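Local structure of ATP-dependent CLP protease, putative (Plasmodium falciparum, 2F6I) at residues K51-L56 with L86-I91; G80-G85 with A108-V113. The protein probably cuts proteins into small peptides as the serine protease of an ATP-dependent Clp system, this chain being its catalytic domain. All blocks are in the same frame, centred on the assembly; numbering follows the deposited sequence.

Interaction 1. Residues K51-L56 with L86-I91; sequences KTADEL and LAILDI
Ala53, Leu56 and Ile88 join two neighbouring helices of the ClpP fold. Helices 50-66 and 82-94 are the connecting helices of successive beta-alpha-beta units, built on parallel strands 41-44, 71-77 and 99-104. The backbones come nearest at Ala53 and Ile88, with CA atoms 6.4 Å apart. Ile88 does most of the touching. Its CG1 branch lies anti to the carbonyl carbon (chi1 -67°), and the chain runs on extended to CD1 (chi2 179°). This carries the terminal methyl across to the other helix. There Ile88 CD1 lies 3.8 Å from Ala53 CB, and it also reaches the CA of the same residue. Its other partner is Leu56, whose CD2 is 3.7 Å from Ile88 CD1. The second branch of Ile88 also takes part, with CG2 3.9 Å from Leu56 CD2. A single leucine methyl therefore meets both branches of the isoleucine. The Leu56 and Ile88 side chains cross at about a right angle. Beyond them, Leu56 also packs on Ile42 and Leu44 of strand 41-44, so the contact lies against the sheet. On another face of helix 50-66, Lys51 NZ makes a salt bridge to Glu55 OE2 at 2.9 Å. The lysine meets the carboxylate from above its plane. Glu55 OE2 has a second salt bridge to Lys29 of the second subunit, and Asp54 has one to Lys33 of that subunit. The two helices are thus held together by the fit of buried hydrocarbon groups, while acidic side chains of helix 50-66 serve the subunit interface.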
loop_
_atom_site.group_PDB
_atom_site.type_symbol
_atom_site.label_atom_id
_atom_site.label_comp_id
_atom_site.label_asym_id
_atom_site.label_seq_id
_atom_site.Cartn_x
_atom_site.Cartn_y
_atom_site.Cartn_z
ATOM N N LYS C 51 -14.769 -21.278 9.931
ATOM C CA LYS C 51 -15.452 -21.709 8.718
ATOM C C LYS C 51 -15.432 -23.210 8.448
ATOM O O LYS C 51 -16.483 -23.828 8.278
ATOM C CB LYS C 51 -14.872 -20.967 7.510
ATOM C CG LYS C 51 -15.531 -21.315 6.185
ATOM C CD LYS C 51 -14.950 -20.483 5.049
ATOM C CE LYS C 51 -15.559 -20.871 3.708
ATOM N NZ LYS C 51 -15.282 -22.297 3.367
ATOM N N THR C 52 -14.242 -23.797 8.402
ATOM C CA THR C 52 -14.117 -25.221 8.120
ATOM C C THR C 52 -14.729 -26.109 9.202
ATOM O O THR C 52 -15.308 -27.154 8.900
ATOM C CB THR C 52 -12.643 -25.607 7.895
ATOM O OG1 THR C 52 -11.888 -25.371 9.089
ATOM C CG2 THR C 52 -12.058 -24.770 6.763
ATOM N N ALA C 53 -14.610 -25.691 10.457
ATOM C CA ALA C 53 -15.177 -26.455 11.560
ATOM C C ALA C 53 -16.699 -26.464 11.436
ATOM O O ALA C 53 -17.348 -27.477 11.687
ATOM C CB ALA C 53 -14.761 -25.843 12.891
ATOM N N ASP C 54 -17.259 -25.327 11.037
ATOM C CA ASP C 54 -18.702 -25.195 10.873
ATOM C C ASP C 54 -19.223 -26.100 9.765
ATOM O O ASP C 54 -20.266 -26.733 9.911
ATOM C CB ASP C 54 -19.067 -23.740 10.560
ATOM C CG ASP C 54 -20.523 -23.577 10.144
ATOM O OD1 ASP C 54 -21.420 -23.920 10.947
ATOM O OD2 ASP C 54 -20.769 -23.103 9.010
ATOM N N GLU C 55 -18.495 -26.164 8.658
ATOM C CA GLU C 55 -18.908 -26.996 7.538
ATOM C C GLU C 55 -18.840 -28.472 7.918
ATOM O O GLU C 55 -19.781 -29.229 7.680
ATOM C CB GLU C 55 -18.015 -26.733 6.324
ATOM C CG GLU C 55 -17.857 -25.263 5.987
ATOM C CD GLU C 55 -17.021 -25.033 4.740
ATOM O OE1 GLU C 55 -15.943 -25.659 4.618
ATOM O OE2 GLU C 55 -17.439 -24.220 3.886
ATOM N N LEU C 56 -17.721 -28.876 8.512
ATOM C CA LEU C 56 -17.531 -30.263 8.917
ATOM C C LEU C 56 -18.615 -30.708 9.893
ATOM O O LEU C 56 -19.147 -31.812 9.777
ATOM C CB LEU C 56 -16.149 -30.443 9.553
ATOM C CG LEU C 56 -15.736 -31.870 9.915
ATOM C CD1 LEU C 56 -15.820 -32.759 8.683
ATOM C CD2 LEU C 56 -14.321 -31.865 10.471
ATOM N N LEU C 86 -12.088 -28.595 19.508
ATOM C CA LEU C 86 -12.822 -29.268 20.567
ATOM C C LEU C 86 -14.309 -29.326 20.233
ATOM O O LEU C 86 -15.025 -30.205 20.710
ATOM C CB LEU C 86 -12.593 -28.547 21.895
ATOM C CG LEU C 86 -11.148 -28.673 22.385
ATOM C CD1 LEU C 86 -10.891 -27.717 23.544
ATOM C CD2 LEU C 86 -10.881 -30.118 22.793
ATOM N N ALA C 87 -14.766 -28.389 19.405
ATOM C CA ALA C 87 -16.165 -28.361 18.995
ATOM C C ALA C 87 -16.407 -29.544 18.067
ATOM O O ALA C 87 -17.407 -30.255 18.190
ATOM C CB ALA C 87 -16.477 -27.061 18.276
ATOM N N ILE C 88 -15.483 -29.750 17.134
ATOM C CA ILE C 88 -15.594 -30.857 16.198
ATOM C C ILE C 88 -15.533 -32.171 16.972
ATOM O O ILE C 88 -16.234 -33.130 16.643
ATOM C CB ILE C 88 -14.459 -30.825 15.155
ATOM C CG1 ILE C 88 -14.629 -29.605 14.248
ATOM C CG2 ILE C 88 -14.465 -32.099 14.334
ATOM C CD1 ILE C 88 -13.541 -29.457 13.202
ATOM N N LEU C 89 -14.699 -32.203 18.007
ATOM C CA LEU C 89 -14.551 -33.396 18.831
ATOM C C LEU C 89 -15.881 -33.718 19.518
ATOM O O LEU C 89 -16.294 -34.879 19.565
ATOM C CB LEU C 89 -13.455 -33.182 19.880
ATOM C CG LEU C 89 -12.875 -34.433 20.545
ATOM C CD1 LEU C 89 -12.176 -35.290 19.498
ATOM C CD2 LEU C 89 -11.890 -34.028 21.635
ATOM N N ASP C 90 -16.547 -32.692 20.045
ATOM C CA ASP C 90 -17.834 -32.885 20.706
ATOM C C ASP C 90 -18.832 -33.502 19.734
ATOM O O ASP C 90 -19.510 -34.477 20.063
ATOM C CB ASP C 90 -18.400 -31.557 21.225
ATOM C CG ASP C 90 -17.863 -31.183 22.594
ATOM O OD1 ASP C 90 -17.480 -32.096 23.355
ATOM O OD2 ASP C 90 -17.843 -29.976 22.918
ATOM N N ILE C 91 -18.919 -32.923 18.540
ATOM C CA ILE C 91 -19.832 -33.410 17.516
ATOM C C ILE C 91 -19.487 -34.851 17.163
ATOM O O ILE C 91 -20.370 -35.690 16.984
ATOM C CB ILE C 91 -19.758 -32.531 16.242
ATOM C CG1 ILE C 91 -20.203 -31.103 16.572
ATOM C CG2 ILE C 91 -20.643 -33.107 15.144
ATOM C CD1 ILE C 91 -21.613 -31.010 17.134
#

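Interaction 2. Residues G80-G85 with A108-V113; sequences GSINEG and ASMASV
This is a buried helix-to-helix contact in which Met110, early in helix 109-116, packs on Ile82 and Gly85 in the first turn of helix 82-94. Gly85 and Met110 have the nearest CA atoms, 5.5 Å apart. Met110 CG lies 3.9 Å from both Gly85 CA and Ile82 CA. The methionine chain bends at chi2 (-49°) and chi3 (-66°), which folds CE back along the glycine. Met110 CE ends 3.3 Å from Gly85 C, a tight approach to the peptide carbonyl. Gly85 presents only backbone here, and that lets the two helices come close. Ile82 adds its side chain more loosely, with CG1 4.3 Å from Met110 CG. Water 1 links the two segments. Water 1 accepts from Gly80 N at 3.0 Å and is hydrogen-bonded to Ser109 OG at 2.8 Å. The start of helix 82-94 is capped by Ser81, whose OG accepts a nearly straight bond (172°) from Glu84 N. Gly80 adopts backbone angles suited to a residue without CB. Glu84 turns away and bonds Asn76 of the second subunit. The contact borders the predicted active site: Ile82 and Ser109 both touch Gln135, next to His134. Leu157 of helix 151-169 lies on Ile82, and Leu161 of that helix packs on Ser109 and Val113. Ser112 OG bonds Met132 O, tying helix 109-116 to strand 130-132.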
loop_
_atom_site.group_PDB
_atom_site.type_symbol
_atom_site.label_atom_id
_atom_site.label_comp_id
_atom_site.label_asym_id
_atom_site.label_seq_id
_atom_site.Cartn_x
_atom_site.Cartn_y
_atom_site.Cartn_z
ATOM N N GLY C 80 -5.256 -25.814 13.841
ATOM C CA GLY C 80 -5.717 -24.440 13.790
ATOM C C GLY C 80 -6.241 -23.950 15.128
ATOM O O GLY C 80 -5.477 -23.768 16.078
ATOM N N SER C 81 -7.550 -23.739 15.201
ATOM C CA SER C 81 -8.196 -23.266 16.422
ATOM C C SER C 81 -8.541 -24.436 17.345
ATOM O O SER C 81 -9.177 -25.401 16.921
ATOM C CB SER C 81 -9.473 -22.502 16.068
ATOM O OG SER C 81 -10.242 -22.232 17.224
ATOM N N ILE C 82 -8.119 -24.351 18.603
ATOM C CA ILE C 82 -8.403 -25.415 19.554
ATOM C C ILE C 82 -9.875 -25.418 19.963
ATOM O O ILE C 82 -10.448 -26.484 20.194
ATOM C CB ILE C 82 -7.497 -25.310 20.802
ATOM C CG1 ILE C 82 -6.049 -25.617 20.404
ATOM C CG2 ILE C 82 -7.958 -26.287 21.874
ATOM C CD1 ILE C 82 -5.070 -25.648 21.557
ATOM N N ASN C 83 -10.489 -24.238 20.046
ATOM C CA ASN C 83 -11.909 -24.150 20.393
ATOM C C ASN C 83 -12.726 -24.837 19.306
ATOM O O ASN C 83 -13.597 -25.659 19.590
ATOM C CB ASN C 83 -12.367 -22.692 20.495
ATOM C CG ASN C 83 -12.170 -22.111 21.879
ATOM O OD1 ASN C 83 -12.738 -22.601 22.857
ATOM N ND2 ASN C 83 -11.366 -21.053 21.969
ATOM N N GLU C 84 -12.438 -24.487 18.058
ATOM C CA GLU C 84 -13.141 -25.068 16.928
ATOM C C GLU C 84 -12.806 -26.548 16.813
ATOM O O GLU C 84 -13.594 -27.336 16.289
ATOM C CB GLU C 84 -12.766 -24.329 15.642
ATOM C CG GLU C 84 -13.156 -22.856 15.655
ATOM C CD GLU C 84 -14.630 -22.646 15.983
ATOM O OE1 GLU C 84 -15.489 -23.146 15.223
ATOM O OE2 GLU C 84 -14.931 -21.984 17.004
ATOM N N GLY C 85 -11.634 -26.919 17.319
ATOM C CA GLY C 85 -11.217 -28.307 17.276
ATOM C C GLY C 85 -12.002 -29.114 18.288
ATOM O O GLY C 85 -12.525 -30.185 17.977
ATOM N N ALA C 108 -1.506 -32.392 12.587
ATOM C CA ALA C 108 -0.984 -31.783 13.804
ATOM C C ALA C 108 -2.051 -31.258 14.759
ATOM O O ALA C 108 -3.217 -31.094 14.388
ATOM C CB ALA C 108 -0.030 -30.657 13.436
ATOM N N SER C 109 -1.629 -30.993 15.993
ATOM C CA SER C 109 -2.501 -30.475 17.043
ATOM C C SER C 109 -3.879 -31.134 17.049
ATOM O O SER C 109 -3.984 -32.363 17.034
ATOM C CB SER C 109 -2.641 -28.958 16.900
ATOM O OG SER C 109 -3.287 -28.400 18.030
ATOM N N MET C 110 -4.934 -30.321 17.076
ATOM C CA MET C 110 -6.297 -30.850 17.093
ATOM C C MET C 110 -6.566 -31.831 15.959
ATOM O O MET C 110 -7.399 -32.729 16.094
ATOM C CB MET C 110 -7.326 -29.714 17.045
ATOM C CG MET C 110 -7.587 -29.057 18.395
ATOM S SD MET C 110 -7.903 -30.284 19.693
ATOM C CE MET C 110 -9.444 -30.995 19.144
ATOM N N ALA C 111 -5.868 -31.659 14.841
ATOM C CA ALA C 111 -6.042 -32.554 13.705
ATOM C C ALA C 111 -5.585 -33.943 14.140
ATOM O O ALA C 111 -6.220 -34.952 13.823
ATOM C CB ALA C 111 -5.221 -32.068 12.516
ATOM N N SER C 112 -4.479 -33.980 14.878
ATOM C CA SER C 112 -3.926 -35.230 15.383
ATOM C C SER C 112 -4.873 -35.844 16.407
ATOM O O SER C 112 -5.073 -37.058 16.428
ATOM C CB SER C 112 -2.562 -34.982 16.031
ATOM O OG SER C 112 -1.592 -34.624 15.062
ATOM N N VAL C 113 -5.456 -35.000 17.253
ATOM C CA VAL C 113 -6.387 -35.473 18.270
ATOM C C VAL C 113 -7.634 -36.061 17.618
ATOM O O VAL C 113 -8.124 -37.113 18.035
ATOM C CB VAL C 113 -6.810 -34.335 19.216
ATOM C CG1 VAL C 113 -7.794 -34.862 20.244
ATOM C CG2 VAL C 113 -5.585 -33.747 19.904
HETATM O O HOH W 1 -5.351 -27.081 16.580
#

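In the fold
Interactions 1 and 2 share helix 82-94, and their centres lie 10 Å apart. Interaction 2 uses the first turn of that helix, and interaction 1 the turns that follow. They touch directly: Met110 CE is 3.6 Å from Leu86 N, and Ala53 CB is 3.6 Å from Glu84 OE1. Helix 82-94 thus packs against both helix 50-66 and helix 109-116. Interaction 2 is near the predicted active site, with the side chain of Ile82 about 10 Å from that of His134. Interaction 1 lies away from this site. Both contacts border the second subunit.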